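Local coordinates for protein DNA polymerase (PDB 2PY5) that replicates the viral genome as a protein-primed, processive, strand-displacing B-family DNA polymerase with a proofreading 3'-5' exonuclease, at residues A68-W81 against V403-R415. The protein carries 2 engineered substitutions. Residues are numbered along the deposited sequence; the frame is centred on the assembly and turned at random.
Sequences AFIINWLERNGFKW and VPYLKENGALGFR. With EDO (1,2-ethanediol), chain O; nucleotides of chain B.
The TPR2 beta hairpin of the polymerization region, strands 402-406 and 412-416, rests one side on the exonuclease domain, touching helix 63-76 and edge strand 80-81. Near the start of strand 402-406, Val403 sets CG1 over the indole face of Trp81, 3.8 Å from the centroid of the six-membered ring and 20° off its normal, a CH-pi contact. Trp81 holds CG anti to its backbone N (chi1 -169°), which carries the indole across the side chains of Val403 and Pro404; Pro404 CD comes obliquely to Trp81 CD1 at 3.8 Å. Thr92 takes the hydrogen bond of Trp81 NE1, and Tyr90 meets the ring edge-to-face. Further along, Ile71 lies across the face of the hairpin: its CD1 meets Pro404 CG, while CG2, on the other branch, reaches Leu412 CD2 at 3.8 Å, crossing that side chain at about a right angle. Leu406 lies against the C-terminal part of helix 63-76, its CG 3.7 Å from Glu75 CB and its CD1 over one face of the Arg76 guanidinium. The Glu75 chain bends at chi2 (-78°), and OE1 accepts from a water that in turn accepts from Leu406 N, while OE2 is hydrogen-bonded to Tyr90. Arg76 stretches out to the hairpin turn, where NH2 donates to Gly410 O at 2.8 Å, in the carbonyl plane and on a lone pair. Its NH1 turns back to Asn72 O, 3.1 Å away, and the two bonds limit rotation of the guanidinium. Phe414, on strand 412-416, lays its ring face on DT5 of chain B; Lys407, at the start of the turn, forms a salt bridge with a DNA phosphate. This antiparallel hairpin docked on a helix and edge strand of the exonuclease fold is the TPR2 insertion of protein-primed B-family polymerases.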
loop_
_atom_site.group_PDB
_atom_site.type_symbol
_atom_site.label_atom_id
_atom_site.label_comp_id
_atom_site.label_asym_id
_atom_site.label_seq_id
_atom_site.Cartn_x
_atom_site.Cartn_y
_atom_site.Cartn_z
ATOM N N ALA F 68 -13.263 5.371 15.132
ATOM C CA ALA F 68 -13.072 6.283 16.271
ATOM C C ALA F 68 -14.405 6.690 16.884
ATOM O O ALA F 68 -14.543 6.731 18.111
ATOM C CB ALA F 68 -12.293 7.506 15.848
ATOM N N PHE F 69 -15.385 6.947 16.025
ATOM C CA PHE F 69 -16.713 7.338 16.467
ATOM C C PHE F 69 -17.423 6.192 17.176
ATOM O O PHE F 69 -18.074 6.393 18.211
ATOM C CB PHE F 69 -17.541 7.904 15.305
ATOM C CG PHE F 69 -17.012 9.204 14.787
ATOM C CD1 PHE F 69 -15.942 9.242 13.886
ATOM C CD2 PHE F 69 -17.542 10.410 15.222
ATOM C CE1 PHE F 69 -15.434 10.468 13.444
ATOM C CE2 PHE F 69 -17.043 11.593 14.754
ATOM C CZ PHE F 69 -16.005 11.620 13.861
ATOM N N ILE F 70 -17.272 4.978 16.633
ATOM C CA ILE F 70 -17.876 3.788 17.199
ATOM C C ILE F 70 -17.317 3.486 18.576
ATOM O O ILE F 70 -18.065 3.220 19.511
ATOM C CB ILE F 70 -17.668 2.591 16.233
ATOM C CG1 ILE F 70 -18.505 2.775 14.973
ATOM C CG2 ILE F 70 -17.985 1.252 16.893
ATOM C CD1 ILE F 70 -18.102 1.885 13.847
ATOM N N ILE F 71 -15.992 3.537 18.715
ATOM C CA ILE F 71 -15.356 3.248 20.007
ATOM C C ILE F 71 -15.689 4.329 21.051
ATOM O O ILE F 71 -15.947 4.005 22.217
ATOM C CB ILE F 71 -13.851 2.957 19.873
ATOM C CG1 ILE F 71 -13.653 1.678 19.052
ATOM C CG2 ILE F 71 -13.223 2.734 21.254
ATOM C CD1 ILE F 71 -12.194 1.332 18.810
ATOM N N ASN F 72 -15.677 5.599 20.637
ATOM C CA ASN F 72 -16.138 6.667 21.522
ATOM C C ASN F 72 -17.546 6.371 22.055
ATOM O O ASN F 72 -17.836 6.596 23.218
ATOM C CB ASN F 72 -16.121 8.024 20.805
ATOM C CG ASN F 72 -14.784 8.737 20.931
ATOM O OD1 ASN F 72 -13.876 8.554 20.085
ATOM N ND2 ASN F 72 -14.633 9.508 21.973
ATOM N N TRP F 73 -18.427 5.857 21.205
ATOM C CA TRP F 73 -19.788 5.533 21.648
ATOM C C TRP F 73 -19.778 4.345 22.611
ATOM O O TRP F 73 -20.384 4.399 23.675
ATOM C CB TRP F 73 -20.695 5.233 20.454
ATOM C CG TRP F 73 -22.144 5.013 20.814
ATOM C CD1 TRP F 73 -23.138 5.952 20.801
ATOM C CD2 TRP F 73 -22.761 3.788 21.250
ATOM N NE1 TRP F 73 -24.317 5.401 21.198
ATOM C CE2 TRP F 73 -24.127 4.074 21.480
ATOM C CE3 TRP F 73 -22.302 2.486 21.464
ATOM C CZ2 TRP F 73 -25.031 3.107 21.916
ATOM C CZ3 TRP F 73 -23.192 1.524 21.882
ATOM C CH2 TRP F 73 -24.548 1.844 22.126
ATOM N N LEU F 74 -19.060 3.282 22.236
ATOM C CA LEU F 74 -19.026 2.078 23.040
ATOM C C LEU F 74 -18.604 2.408 24.464
ATOM O O LEU F 74 -19.242 1.988 25.405
ATOM C CB LEU F 74 -18.097 1.019 22.415
ATOM C CG LEU F 74 -18.621 0.376 21.137
ATOM C CD1 LEU F 74 -17.485 -0.335 20.419
ATOM C CD2 LEU F 74 -19.745 -0.615 21.434
ATOM N N GLU F 75 -17.533 3.198 24.592
ATOM C CA GLU F 75 -16.962 3.560 25.893
ATOM C C GLU F 75 -17.906 4.380 26.761
ATOM O O GLU F 75 -17.760 4.377 27.981
ATOM C CB GLU F 75 -15.649 4.317 25.683
ATOM C CG GLU F 75 -14.517 3.416 25.158
ATOM C CD GLU F 75 -13.907 2.556 26.244
ATOM O OE1 GLU F 75 -13.913 2.985 27.425
ATOM O OE2 GLU F 75 -13.387 1.459 25.929
ATOM N N ARG F 76 -18.856 5.087 26.142
ATOM C CA ARG F 76 -19.829 5.890 26.887
ATOM C C ARG F 76 -21.169 5.195 27.102
ATOM O O ARG F 76 -22.060 5.737 27.761
ATOM C CB ARG F 76 -20.049 7.214 26.164
ATOM C CG ARG F 76 -18.843 8.144 26.205
ATOM C CD ARG F 76 -19.090 9.319 25.322
ATOM N NE ARG F 76 -18.066 10.358 25.460
ATOM C CZ ARG F 76 -16.880 10.308 24.855
ATOM N NH1 ARG F 76 -16.544 9.294 24.082
ATOM N NH2 ARG F 76 -16.018 11.295 25.025
ATOM N N ASN F 77 -21.310 3.998 26.563
ATOM C CA ASN F 77 -22.578 3.308 26.541
ATOM C C ASN F 77 -22.466 1.891 27.086
ATOM O O ASN F 77 -23.233 0.997 26.695
ATOM C CB ASN F 77 -23.159 3.346 25.138
ATOM C CG ASN F 77 -23.774 4.694 24.812
ATOM O OD1 ASN F 77 -24.953 4.942 25.120
ATOM N ND2 ASN F 77 -22.981 5.581 24.214
ATOM N N GLY F 78 -21.516 1.706 28.000
ATOM C CA GLY F 78 -21.456 0.513 28.834
ATOM C C GLY F 78 -20.590 -0.626 28.331
ATOM O O GLY F 78 -20.653 -1.730 28.879
ATOM N N PHE F 79 -19.778 -0.361 27.304
ATOM C CA PHE F 79 -18.878 -1.374 26.749
ATOM C C PHE F 79 -17.436 -1.037 27.067
ATOM O O PHE F 79 -17.008 0.093 26.865
ATOM C CB PHE F 79 -19.035 -1.488 25.228
ATOM C CG PHE F 79 -20.333 -2.082 24.801
ATOM C CD1 PHE F 79 -21.484 -1.313 24.765
ATOM C CD2 PHE F 79 -20.424 -3.422 24.462
ATOM C CE1 PHE F 79 -22.691 -1.853 24.391
ATOM C CE2 PHE F 79 -21.626 -3.967 24.083
ATOM C CZ PHE F 79 -22.762 -3.187 24.048
ATOM N N LYS F 80 -16.694 -2.020 27.555
ATOM C CA LYS F 80 -15.257 -1.860 27.746
ATOM C C LYS F 80 -14.503 -2.810 26.826
ATOM O O LYS F 80 -15.063 -3.779 26.315
ATOM C CB LYS F 80 -14.861 -2.106 29.196
ATOM C CG LYS F 80 -14.975 -3.531 29.670
ATOM N N TRP F 81 -13.223 -2.537 26.641
ATOM C CA TRP F 81 -12.366 -3.391 25.831
ATOM C C TRP F 81 -12.080 -4.714 26.542
ATOM O O TRP F 81 -11.779 -4.749 27.755
ATOM C CB TRP F 81 -11.038 -2.682 25.505
ATOM C CG TRP F 81 -10.242 -3.388 24.466
ATOM C CD1 TRP F 81 -10.347 -3.234 23.132
ATOM C CD2 TRP F 81 -9.198 -4.355 24.679
ATOM N NE1 TRP F 81 -9.451 -4.050 22.480
ATOM C CE2 TRP F 81 -8.738 -4.753 23.406
ATOM C CE3 TRP F 81 -8.624 -4.931 25.813
ATOM C CZ2 TRP F 81 -7.710 -5.700 23.245
ATOM C CZ3 TRP F 81 -7.605 -5.871 25.646
ATOM C CH2 TRP F 81 -7.173 -6.239 24.372
ATOM N N VAL F 403 -4.310 -0.970 21.980
ATOM C CA VAL F 403 -5.574 -1.081 22.687
ATOM C C VAL F 403 -6.142 0.311 22.909
ATOM O O VAL F 403 -5.477 1.166 23.492
ATOM C CB VAL F 403 -5.376 -1.770 24.049
ATOM C CG1 VAL F 403 -6.672 -1.817 24.848
ATOM C CG2 VAL F 403 -4.794 -3.176 23.840
ATOM N N PRO F 404 -7.377 0.551 22.454
ATOM C CA PRO F 404 -7.968 1.867 22.691
ATOM C C PRO F 404 -8.421 2.070 24.118
ATOM O O PRO F 404 -8.769 1.106 24.804
ATOM C CB PRO F 404 -9.174 1.868 21.779
ATOM C CG PRO F 404 -9.549 0.440 21.676
ATOM C CD PRO F 404 -8.302 -0.339 21.732
ATOM N N TYR F 405 -8.422 3.328 24.554
ATOM C CA TYR F 405 -8.995 3.705 25.850
ATOM C C TYR F 405 -9.396 5.167 25.809
ATOM O O TYR F 405 -8.947 5.910 24.941
ATOM C CB TYR F 405 -8.001 3.443 26.979
ATOM C CG TYR F 405 -6.786 4.323 26.961
ATOM C CD1 TYR F 405 -6.720 5.469 27.734
ATOM C CD2 TYR F 405 -5.697 3.999 26.180
ATOM C CE1 TYR F 405 -5.582 6.278 27.714
ATOM C CE2 TYR F 405 -4.569 4.789 26.156
ATOM C CZ TYR F 405 -4.516 5.922 26.912
ATOM O OH TYR F 405 -3.375 6.694 26.868
ATOM N N LEU F 406 -10.273 5.574 26.721
ATOM C CA LEU F 406 -10.675 6.978 26.799
ATOM C C LEU F 406 -9.743 7.717 27.741
ATOM O O LEU F 406 -9.605 7.354 28.911
ATOM C CB LEU F 406 -12.124 7.139 27.270
ATOM C CG LEU F 406 -13.280 7.050 26.279
ATOM C CD1 LEU F 406 -14.520 7.667 26.944
ATOM C CD2 LEU F 406 -13.019 7.710 24.911
ATOM N N LYS F 407 -9.100 8.749 27.216
ATOM C CA LYS F 407 -8.242 9.630 28.007
ATOM C C LYS F 407 -9.100 10.507 28.936
ATOM O O LYS F 407 -10.327 10.554 28.802
ATOM C CB LYS F 407 -7.380 10.494 27.070
ATOM C CG LYS F 407 -6.480 9.695 26.147
ATOM C CD LYS F 407 -5.501 10.556 25.333
ATOM C CE LYS F 407 -6.200 11.454 24.322
ATOM N NZ LYS F 407 -5.212 12.194 23.470
ATOM N N GLU F 408 -8.455 11.184 29.889
ATOM C CA GLU F 408 -9.166 12.062 30.836
ATOM C C GLU F 408 -10.063 13.089 30.142
ATOM O O GLU F 408 -11.166 13.389 30.625
ATOM C CB GLU F 408 -8.176 12.791 31.748
ATOM N N ASN F 409 -9.594 13.605 29.001
ATOM C CA ASN F 409 -10.336 14.609 28.235
ATOM C C ASN F 409 -11.499 14.039 27.413
ATOM O O ASN F 409 -12.264 14.800 26.819
ATOM C CB ASN F 409 -9.388 15.397 27.317
ATOM C CG ASN F 409 -8.766 14.540 26.227
ATOM O OD1 ASN F 409 -8.989 13.329 26.163
ATOM N ND2 ASN F 409 -7.963 15.164 25.370
ATOM N N GLY F 410 -11.620 12.711 27.367
ATOM C CA GLY F 410 -12.718 12.065 26.659
ATOM C C GLY F 410 -12.387 11.706 25.215
ATOM O O GLY F 410 -13.262 11.242 24.472
ATOM N N ALA F 411 -11.142 11.943 24.794
ATOM C CA ALA F 411 -10.679 11.512 23.464
ATOM C C ALA F 411 -10.011 10.147 23.562
ATOM O O ALA F 411 -9.528 9.758 24.633
ATOM C CB ALA F 411 -9.697 12.521 22.874
ATOM N N LEU F 412 -9.988 9.410 22.449
ATOM C CA LEU F 412 -9.326 8.126 22.414
ATOM C C LEU F 412 -7.809 8.257 22.481
ATOM O O LEU F 412 -7.211 9.090 21.780
ATOM C CB LEU F 412 -9.696 7.372 21.138
ATOM C CG LEU F 412 -11.106 6.801 21.101
ATOM C CD1 LEU F 412 -11.340 6.102 19.789
ATOM C CD2 LEU F 412 -11.337 5.839 22.289
ATOM N N GLY F 413 -7.202 7.402 23.296
ATOM C CA GLY F 413 -5.773 7.174 23.296
ATOM C C GLY F 413 -5.548 5.700 23.013
ATOM O O GLY F 413 -6.511 4.915 22.962
ATOM N N PHE F 414 -4.290 5.330 22.803
ATOM C CA PHE F 414 -3.924 3.963 22.453
ATOM C C PHE F 414 -2.691 3.540 23.221
ATOM O O PHE F 414 -1.725 4.313 23.345
ATOM C CB PHE F 414 -3.698 3.865 20.951
ATOM C CG PHE F 414 -4.893 4.301 20.163
ATOM C CD1 PHE F 414 -5.095 5.638 19.861
ATOM C CD2 PHE F 414 -5.846 3.385 19.779
ATOM C CE1 PHE F 414 -6.216 6.053 19.175
ATOM C CE2 PHE F 414 -6.980 3.795 19.087
ATOM C CZ PHE F 414 -7.162 5.120 18.787
ATOM N N ARG F 415 -2.745 2.340 23.792
ATOM C CA ARG F 415 -1.617 1.784 24.524
ATOM C C ARG F 415 -1.164 0.527 23.811
ATOM O O ARG F 415 -1.972 -0.180 23.237
ATOM C CB ARG F 415 -1.993 1.467 25.980
ATOM C CG ARG F 415 -3.092 0.434 26.187
ATOM C CD ARG F 415 -3.329 0.200 27.652
ATOM N NE ARG F 415 -4.494 -0.635 27.916
ATOM C CZ ARG F 415 -4.501 -1.967 27.893
ATOM N NH1 ARG F 415 -3.408 -2.650 27.602
ATOM N NH2 ARG F 415 -5.623 -2.616 28.162
HETATM C C1 EDO O . -5.753 2.494 30.206
HETATM O O1 EDO O . -6.069 1.193 29.700
HETATM C C2 EDO O . -4.248 2.620 30.463
HETATM O O2 EDO O . -3.650 3.699 29.724
ATOM P P DT B 5 1.583 5.780 18.188
ATOM O OP1 DT B 5 3.011 6.192 18.146
ATOM O OP2 DT B 5 1.154 4.658 19.054
ATOM O "O5'" DT B 5 0.700 7.036 18.643
ATOM C "C5'" DT B 5 0.904 8.311 18.057
ATOM C "C4'" DT B 5 -0.345 9.160 18.196
ATOM O "O4'" DT B 5 -1.395 8.658 17.335
ATOM C "C3'" DT B 5 -0.965 9.198 19.585
ATOM O "O3'" DT B 5 -1.497 10.494 19.811
ATOM C "C2'" DT B 5 -2.065 8.140 19.530
ATOM C "C1'" DT B 5 -2.544 8.324 18.101
ATOM N N1 DT B 5 -3.102 7.113 17.436
ATOM C C2 DT B 5 -4.311 7.197 16.776
ATOM O O2 DT B 5 -5.013 8.212 16.676
ATOM N N3 DT B 5 -4.678 6.008 16.186
ATOM C C4 DT B 5 -3.999 4.803 16.200
ATOM O O4 DT B 5 -4.442 3.820 15.612
ATOM C C5 DT B 5 -2.743 4.795 16.895
ATOM C C7 DT B 5 -1.915 3.556 16.978
ATOM C C6 DT B 5 -2.352 5.942 17.478
HETATM O O HOH W 1 -11.435 3.616 28.410
#